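PDB 4V33: polysaccharide deacetylase-like protein from Bacillus anthracis, which is a putative zinc-binding polysaccharide deacetylase that probably removes acetyl groups from cell-wall polysaccharide and probably helps maintain osmotic stability and cell shape. Local coordinates for residues K315-F329 and P335-H347. Residues are numbered along the deposited sequence; the frame is centred on the assembly and turned at random.
Sequences KKYYQFATTTKPGKF and PDELLKMKRVRIH
R343 of strand 341-345 reaches across to T322 and T323 of strand 320-326; the two strands are parallel neighbours in the barrel-like sheet of the polysaccharide deacetylase fold. Its CB lies near T323 O, CG and CD pass beside T322 CB, and a bend at chi3 (-79°) turns one face of the guanidinium to T322. NE then donates an almost straight bond of 2.9 Å to T323 O, which lies in the guanidinium plane, while T322 OG1 sits 3.5 Å above that plane, over its centre. Beyond the pair of strands, NH1 bonds T203 and NH2 forms a salt bridge with D205, the residue before the zinc ligand D206; NH2 also holds a water bound to T322 O. These bonds and the contact of T322 with one face fix the rotation of the guanidinium, and the R343 side chain comes within about 7 Å of the zinc ion.

The backbones pair through M341, whose N donates to A321 O and whose O receives T323 N at 2.8 Å. Further along, R343 N bonds K325 O. T323 OG1 accepts from K325 N, forming an ST turn. On the face it shares with T322, M341 starts out with CG anti to its backbone N (chi1 -168°) and bends at chi3, laying CE over one face of the F329 ring, 3.9 Å from the centroid, a CH-pi contact accompanied by an oblique Met-aromatic approach of SD. L338 CD2 meets the same ring at CZ, 3.7 Å away. At the far end, K315 CB and CG pack against L339 CD1, and the extended chain carries NZ to the syn lone pair of D336 OD1 in a 2.9 Å salt bridge.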
loop_
_atom_site.group_PDB
_atom_site.type_symbol
_atom_site.label_atom_id
_atom_site.label_comp_id
_atom_site.label_asym_id
_atom_site.label_seq_id
_atom_site.Cartn_x
_atom_site.Cartn_y
_atom_site.Cartn_z
ATOM N N LYS A 315 -13.501 -13.602 2.914
ATOM C CA LYS A 315 -14.064 -12.344 3.403
ATOM C C LYS A 315 -14.518 -12.459 4.859
ATOM O O LYS A 315 -14.575 -11.469 5.585
ATOM C CB LYS A 315 -15.263 -11.946 2.531
ATOM C CG LYS A 315 -15.817 -10.559 2.807
ATOM C CD LYS A 315 -16.835 -10.154 1.755
ATOM C CE LYS A 315 -17.294 -8.712 1.952
ATOM N NZ LYS A 315 -18.259 -8.285 0.900
ATOM N N LYS A 316 -14.854 -13.675 5.278
ATOM C CA LYS A 316 -15.291 -13.899 6.651
ATOM C C LYS A 316 -14.182 -13.628 7.669
ATOM O O LYS A 316 -14.464 -13.299 8.830
ATOM C CB LYS A 316 -15.790 -15.333 6.818
ATOM C CG LYS A 316 -17.002 -15.674 5.971
ATOM C CD LYS A 316 -17.303 -17.166 6.043
ATOM C CE LYS A 316 -18.466 -17.529 5.135
ATOM N NZ LYS A 316 -18.779 -18.987 5.196
ATOM N N TYR A 317 -12.931 -13.758 7.231
ATOM C CA TYR A 317 -11.803 -13.823 8.159
ATOM C C TYR A 317 -10.688 -12.814 7.910
ATOM O O TYR A 317 -9.951 -12.482 8.832
ATOM C CB TYR A 317 -11.204 -15.235 8.148
ATOM C CG TYR A 317 -12.258 -16.310 8.277
ATOM C CD1 TYR A 317 -13.076 -16.367 9.400
ATOM C CD2 TYR A 317 -12.457 -17.247 7.273
ATOM C CE1 TYR A 317 -14.052 -17.334 9.525
ATOM C CE2 TYR A 317 -13.430 -18.227 7.393
ATOM C CZ TYR A 317 -14.229 -18.258 8.523
ATOM O OH TYR A 317 -15.207 -19.220 8.672
ATOM N N TYR A 318 -10.567 -12.342 6.674
ATOM C CA TYR A 318 -9.461 -11.463 6.291
ATOM C C TYR A 318 -9.970 -10.189 5.637
ATOM O O TYR A 318 -10.982 -10.209 4.942
ATOM C CB TYR A 318 -8.519 -12.181 5.317
ATOM C CG TYR A 318 -7.853 -13.404 5.901
ATOM C CD1 TYR A 318 -6.704 -13.284 6.676
ATOM C CD2 TYR A 318 -8.382 -14.674 5.691
ATOM C CE1 TYR A 318 -6.089 -14.387 7.218
ATOM C CE2 TYR A 318 -7.775 -15.792 6.229
ATOM C CZ TYR A 318 -6.627 -15.641 6.991
ATOM O OH TYR A 318 -6.004 -16.739 7.542
ATOM N N GLN A 319 -9.261 -9.082 5.855
ATOM C CA GLN A 319 -9.576 -7.827 5.186
ATOM C C GLN A 319 -8.899 -7.729 3.818
ATOM O O GLN A 319 -9.390 -7.027 2.930
ATOM C CB GLN A 319 -9.132 -6.638 6.037
ATOM C CG GLN A 319 -9.827 -6.517 7.370
ATOM C CD GLN A 319 -9.158 -5.486 8.250
ATOM O OE1 GLN A 319 -8.967 -5.704 9.447
ATOM N NE2 GLN A 319 -8.784 -4.356 7.654
ATOM N N PHE A 320 -7.776 -8.432 3.653
ATOM C CA PHE A 320 -6.950 -8.313 2.446
ATOM C C PHE A 320 -6.564 -9.696 1.952
ATOM O O PHE A 320 -6.239 -10.578 2.747
ATOM C CB PHE A 320 -5.662 -7.521 2.731
ATOM C CG PHE A 320 -5.910 -6.139 3.239
ATOM C CD1 PHE A 320 -6.187 -5.109 2.361
ATOM C CD2 PHE A 320 -5.900 -5.876 4.600
ATOM C CE1 PHE A 320 -6.439 -3.834 2.827
ATOM C CE2 PHE A 320 -6.154 -4.604 5.082
ATOM C CZ PHE A 320 -6.423 -3.578 4.193
ATOM N N ALA A 321 -6.581 -9.881 0.637
ATOM C CA ALA A 321 -6.122 -11.134 0.048
ATOM C C ALA A 321 -5.454 -10.848 -1.281
ATOM O O ALA A 321 -5.983 -10.086 -2.097
ATOM C CB ALA A 321 -7.283 -12.103 -0.128
ATOM N N THR A 322 -4.271 -11.425 -1.477
ATOM C CA THR A 322 -3.512 -11.228 -2.707
ATOM C C THR A 322 -3.517 -12.467 -3.590
ATOM O O THR A 322 -3.484 -13.604 -3.104
ATOM C CB THR A 322 -2.042 -10.834 -2.431
ATOM O OG1 THR A 322 -1.497 -11.695 -1.423
ATOM C CG2 THR A 322 -1.951 -9.382 -1.970
ATOM N N THR A 323 -3.547 -12.221 -4.895
ATOM C CA THR A 323 -3.543 -13.271 -5.906
ATOM C C THR A 323 -2.172 -13.325 -6.564
ATOM O O THR A 323 -1.229 -12.689 -6.096
ATOM C CB THR A 323 -4.604 -12.980 -6.991
ATOM O OG1 THR A 323 -4.166 -11.884 -7.809
ATOM C CG2 THR A 323 -5.955 -12.629 -6.357
ATOM N N THR A 324 -2.048 -14.099 -7.639
ATOM C CA THR A 324 -0.836 -14.025 -8.446
ATOM C C THR A 324 -1.095 -13.434 -9.826
ATOM O O THR A 324 -0.261 -13.560 -10.726
ATOM C CB THR A 324 -0.133 -15.394 -8.586
ATOM O OG1 THR A 324 -1.011 -16.335 -9.213
ATOM C CG2 THR A 324 0.292 -15.918 -7.219
ATOM N N LYS A 325 -2.247 -12.788 -9.999
ATOM C CA LYS A 325 -2.524 -12.102 -11.255
ATOM C C LYS A 325 -1.539 -10.946 -11.380
ATOM O O LYS A 325 -1.340 -10.198 -10.429
ATOM C CB LYS A 325 -3.968 -11.593 -11.288
ATOM C CG LYS A 325 -4.381 -10.991 -12.622
ATOM C CD LYS A 325 -5.877 -10.697 -12.653
ATOM C CE LYS A 325 -6.272 -9.994 -13.942
ATOM N NZ LYS A 325 -7.747 -9.779 -14.034
ATOM N N PRO A 326 -0.898 -10.802 -12.546
ATOM C CA PRO A 326 0.151 -9.781 -12.664
ATOM C C PRO A 326 -0.384 -8.361 -12.788
ATOM O O PRO A 326 -1.414 -8.123 -13.420
ATOM C CB PRO A 326 0.876 -10.167 -13.958
ATOM C CG PRO A 326 -0.141 -10.939 -14.745
ATOM C CD PRO A 326 -0.960 -11.681 -13.728
ATOM N N GLY A 327 0.330 -7.415 -12.195
ATOM C CA GLY A 327 -0.049 -6.021 -12.311
ATOM C C GLY A 327 0.071 -5.276 -11.002
ATOM O O GLY A 327 0.444 -5.853 -9.982
ATOM N N LYS A 328 -0.215 -3.977 -11.051
ATOM C CA LYS A 328 -0.237 -3.141 -9.857
ATOM C C LYS A 328 -1.663 -2.932 -9.404
ATOM O O LYS A 328 -2.570 -2.818 -10.226
ATOM C CB LYS A 328 0.370 -1.775 -10.155
ATOM C CG LYS A 328 1.754 -1.817 -10.729
ATOM C CD LYS A 328 2.242 -0.399 -10.973
ATOM C CE LYS A 328 3.403 -0.383 -11.934
ATOM N NZ LYS A 328 3.026 -0.941 -13.267
ATOM N N PHE A 329 -1.870 -2.873 -8.094
ATOM C CA PHE A 329 -3.179 -2.543 -7.571
ATOM C C PHE A 329 -3.481 -1.047 -7.709
ATOM O O PHE A 329 -2.593 -0.211 -7.580
ATOM C CB PHE A 329 -3.293 -2.948 -6.097
ATOM C CG PHE A 329 -4.606 -2.566 -5.474
ATOM C CD1 PHE A 329 -5.703 -3.409 -5.567
ATOM C CD2 PHE A 329 -4.754 -1.351 -4.819
ATOM C CE1 PHE A 329 -6.917 -3.055 -5.008
ATOM C CE2 PHE A 329 -5.966 -0.987 -4.267
ATOM C CZ PHE A 329 -7.050 -1.844 -4.357
ATOM N N PRO A 335 -16.283 -4.309 -6.192
ATOM C CA PRO A 335 -16.670 -5.250 -5.136
ATOM C C PRO A 335 -15.553 -6.194 -4.708
ATOM O O PRO A 335 -14.947 -6.875 -5.550
ATOM C CB PRO A 335 -17.802 -6.052 -5.785
ATOM C CG PRO A 335 -18.403 -5.108 -6.757
ATOM C CD PRO A 335 -17.265 -4.283 -7.292
ATOM N N ASP A 336 -15.287 -6.226 -3.402
ATOM C CA ASP A 336 -14.267 -7.108 -2.828
ATOM C C ASP A 336 -12.874 -6.981 -3.462
ATOM O O ASP A 336 -12.095 -7.945 -3.470
ATOM C CB ASP A 336 -14.736 -8.567 -2.898
ATOM C CG ASP A 336 -15.980 -8.816 -2.080
ATOM O OD1 ASP A 336 -16.152 -8.144 -1.042
ATOM O OD2 ASP A 336 -16.789 -9.682 -2.471
ATOM N N GLU A 337 -12.547 -5.801 -3.986
ATOM C CA GLU A 337 -11.283 -5.655 -4.708
ATOM C C GLU A 337 -10.062 -5.906 -3.825
ATOM O O GLU A 337 -9.021 -6.341 -4.311
ATOM C CB GLU A 337 -11.184 -4.287 -5.400
ATOM C CG GLU A 337 -11.104 -3.088 -4.462
ATOM C CD GLU A 337 -11.075 -1.766 -5.206
ATOM O OE1 GLU A 337 -11.075 -1.779 -6.459
ATOM O OE2 GLU A 337 -11.055 -0.711 -4.535
ATOM N N LEU A 338 -10.186 -5.652 -2.526
ATOM C CA LEU A 338 -9.046 -5.844 -1.631
ATOM C C LEU A 338 -8.778 -7.316 -1.342
ATOM O O LEU A 338 -7.740 -7.657 -0.766
ATOM C CB LEU A 338 -9.241 -5.082 -0.317
ATOM C CG LEU A 338 -9.488 -3.584 -0.460
ATOM C CD1 LEU A 338 -9.824 -2.985 0.899
ATOM C CD2 LEU A 338 -8.264 -2.923 -1.059
ATOM N N LEU A 339 -9.718 -8.175 -1.742
ATOM C CA LEU A 339 -9.584 -9.623 -1.603
ATOM C C LEU A 339 -9.181 -10.266 -2.930
ATOM O O LEU A 339 -9.214 -11.490 -3.070
ATOM C CB LEU A 339 -10.910 -10.234 -1.122
ATOM C CG LEU A 339 -11.408 -9.704 0.228
ATOM C CD1 LEU A 339 -12.791 -10.239 0.561
ATOM C CD2 LEU A 339 -10.426 -10.053 1.340
ATOM N N LYS A 340 -8.825 -9.436 -3.907
ATOM C CA LYS A 340 -8.462 -9.903 -5.242
ATOM C C LYS A 340 -7.273 -9.111 -5.769
ATOM O O LYS A 340 -7.212 -8.773 -6.953
ATOM C CB LYS A 340 -9.644 -9.747 -6.203
ATOM C CG LYS A 340 -10.823 -10.633 -5.865
ATOM C CD LYS A 340 -11.852 -10.631 -6.980
ATOM C CE LYS A 340 -12.731 -9.411 -6.923
ATOM N NZ LYS A 340 -14.019 -9.660 -7.653
ATOM N N MET A 341 -6.327 -8.831 -4.881
ATOM C CA MET A 341 -5.249 -7.889 -5.172
ATOM C C MET A 341 -4.144 -8.496 -6.042
ATOM O O MET A 341 -3.550 -9.514 -5.686
ATOM C CB MET A 341 -4.675 -7.363 -3.849
ATOM C CG MET A 341 -3.744 -6.172 -3.955
ATOM S SD MET A 341 -3.460 -5.420 -2.329
ATOM C CE MET A 341 -5.071 -4.716 -1.984
ATOM N N LYS A 342 -3.866 -7.847 -7.170
ATOM C CA LYS A 342 -2.800 -8.277 -8.072
ATOM C C LYS A 342 -1.431 -8.109 -7.429
ATOM O O LYS A 342 -1.252 -7.288 -6.524
ATOM C CB LYS A 342 -2.810 -7.438 -9.347
ATOM C CG LYS A 342 -4.013 -7.605 -10.252
ATOM C CD LYS A 342 -3.964 -6.515 -11.321
ATOM C CE LYS A 342 -5.110 -6.615 -12.301
ATOM N NZ LYS A 342 -5.066 -5.476 -13.262
ATOM N N ARG A 343 -0.460 -8.868 -7.930
ATOM C CA ARG A 343 0.917 -8.748 -7.471
ATOM C C ARG A 343 1.919 -8.752 -8.618
ATOM O O ARG A 343 1.648 -9.257 -9.711
ATOM C CB ARG A 343 1.263 -9.844 -6.457
ATOM C CG ARG A 343 0.510 -9.699 -5.134
ATOM C CD ARG A 343 1.159 -10.521 -4.045
ATOM N NE ARG A 343 0.808 -11.940 -4.147
ATOM C CZ ARG A 343 1.338 -12.878 -3.373
ATOM N NH1 ARG A 343 2.260 -12.547 -2.468
ATOM N NH2 ARG A 343 0.943 -14.145 -3.499
ATOM N N VAL A 344 3.083 -8.173 -8.345
ATOM C CA VAL A 344 4.191 -8.169 -9.296
ATOM C C VAL A 344 5.173 -9.278 -8.914
ATOM O O VAL A 344 5.790 -9.234 -7.846
ATOM C CB VAL A 344 4.903 -6.795 -9.292
ATOM C CG1 VAL A 344 6.096 -6.812 -10.250
ATOM C CG2 VAL A 344 3.919 -5.675 -9.662
ATOM N N ARG A 345 5.312 -10.276 -9.780
ATOM C CA ARG A 345 6.190 -11.412 -9.518
ATOM C C ARG A 345 7.648 -11.053 -9.791
ATOM O O ARG A 345 7.969 -10.543 -10.860
ATOM C CB ARG A 345 5.777 -12.588 -10.400
ATOM C CG ARG A 345 6.674 -13.802 -10.276
ATOM C CD ARG A 345 6.198 -14.944 -11.187
ATOM N NE ARG A 345 4.918 -15.515 -10.776
ATOM C CZ ARG A 345 4.783 -16.449 -9.840
ATOM N NH1 ARG A 345 5.847 -16.901 -9.187
ATOM N NH2 ARG A 345 3.574 -16.919 -9.540
ATOM N N ILE A 346 8.515 -11.293 -8.812
ATOM C CA ILE A 346 9.951 -11.183 -9.049
ATOM C C ILE A 346 10.538 -12.569 -9.319
ATOM O O ILE A 346 10.223 -13.535 -8.623
ATOM C CB ILE A 346 10.684 -10.497 -7.880
ATOM C CG1 ILE A 346 10.047 -9.132 -7.577
ATOM C CG2 ILE A 346 12.173 -10.357 -8.205
ATOM C CD1 ILE A 346 9.862 -8.233 -8.798
ATOM N N HIS A 347 11.374 -12.666 -10.352
ATOM C CA HIS A 347 11.933 -13.939 -10.796
ATOM C C HIS A 347 13.406 -14.071 -10.433
ATOM O O HIS A 347 14.094 -13.075 -10.212
ATOM C CB HIS A 347 11.850 -14.035 -12.319
ATOM C CG HIS A 347 10.456 -13.970 -12.858
ATOM N ND1 HIS A 347 9.691 -15.099 -13.062
ATOM C CD2 HIS A 347 9.701 -12.921 -13.261
ATOM C CE1 HIS A 347 8.519 -14.745 -13.561
ATOM N NE2 HIS A 347 8.497 -13.430 -13.687
HETATM O O HOH W 1 -1.652 -15.447 -4.280
HETATM O O HOH W 2 -6.175 -10.345 -8.889
HETATM O O HOH W 3 2.046 -11.943 -10.381
HETATM O O HOH W 4 1.421 -15.685 -11.775
HETATM O O HOH W 5 0.451 -5.240 -7.330
HETATM O O HOH W 6 -4.750 -2.605 -11.545
#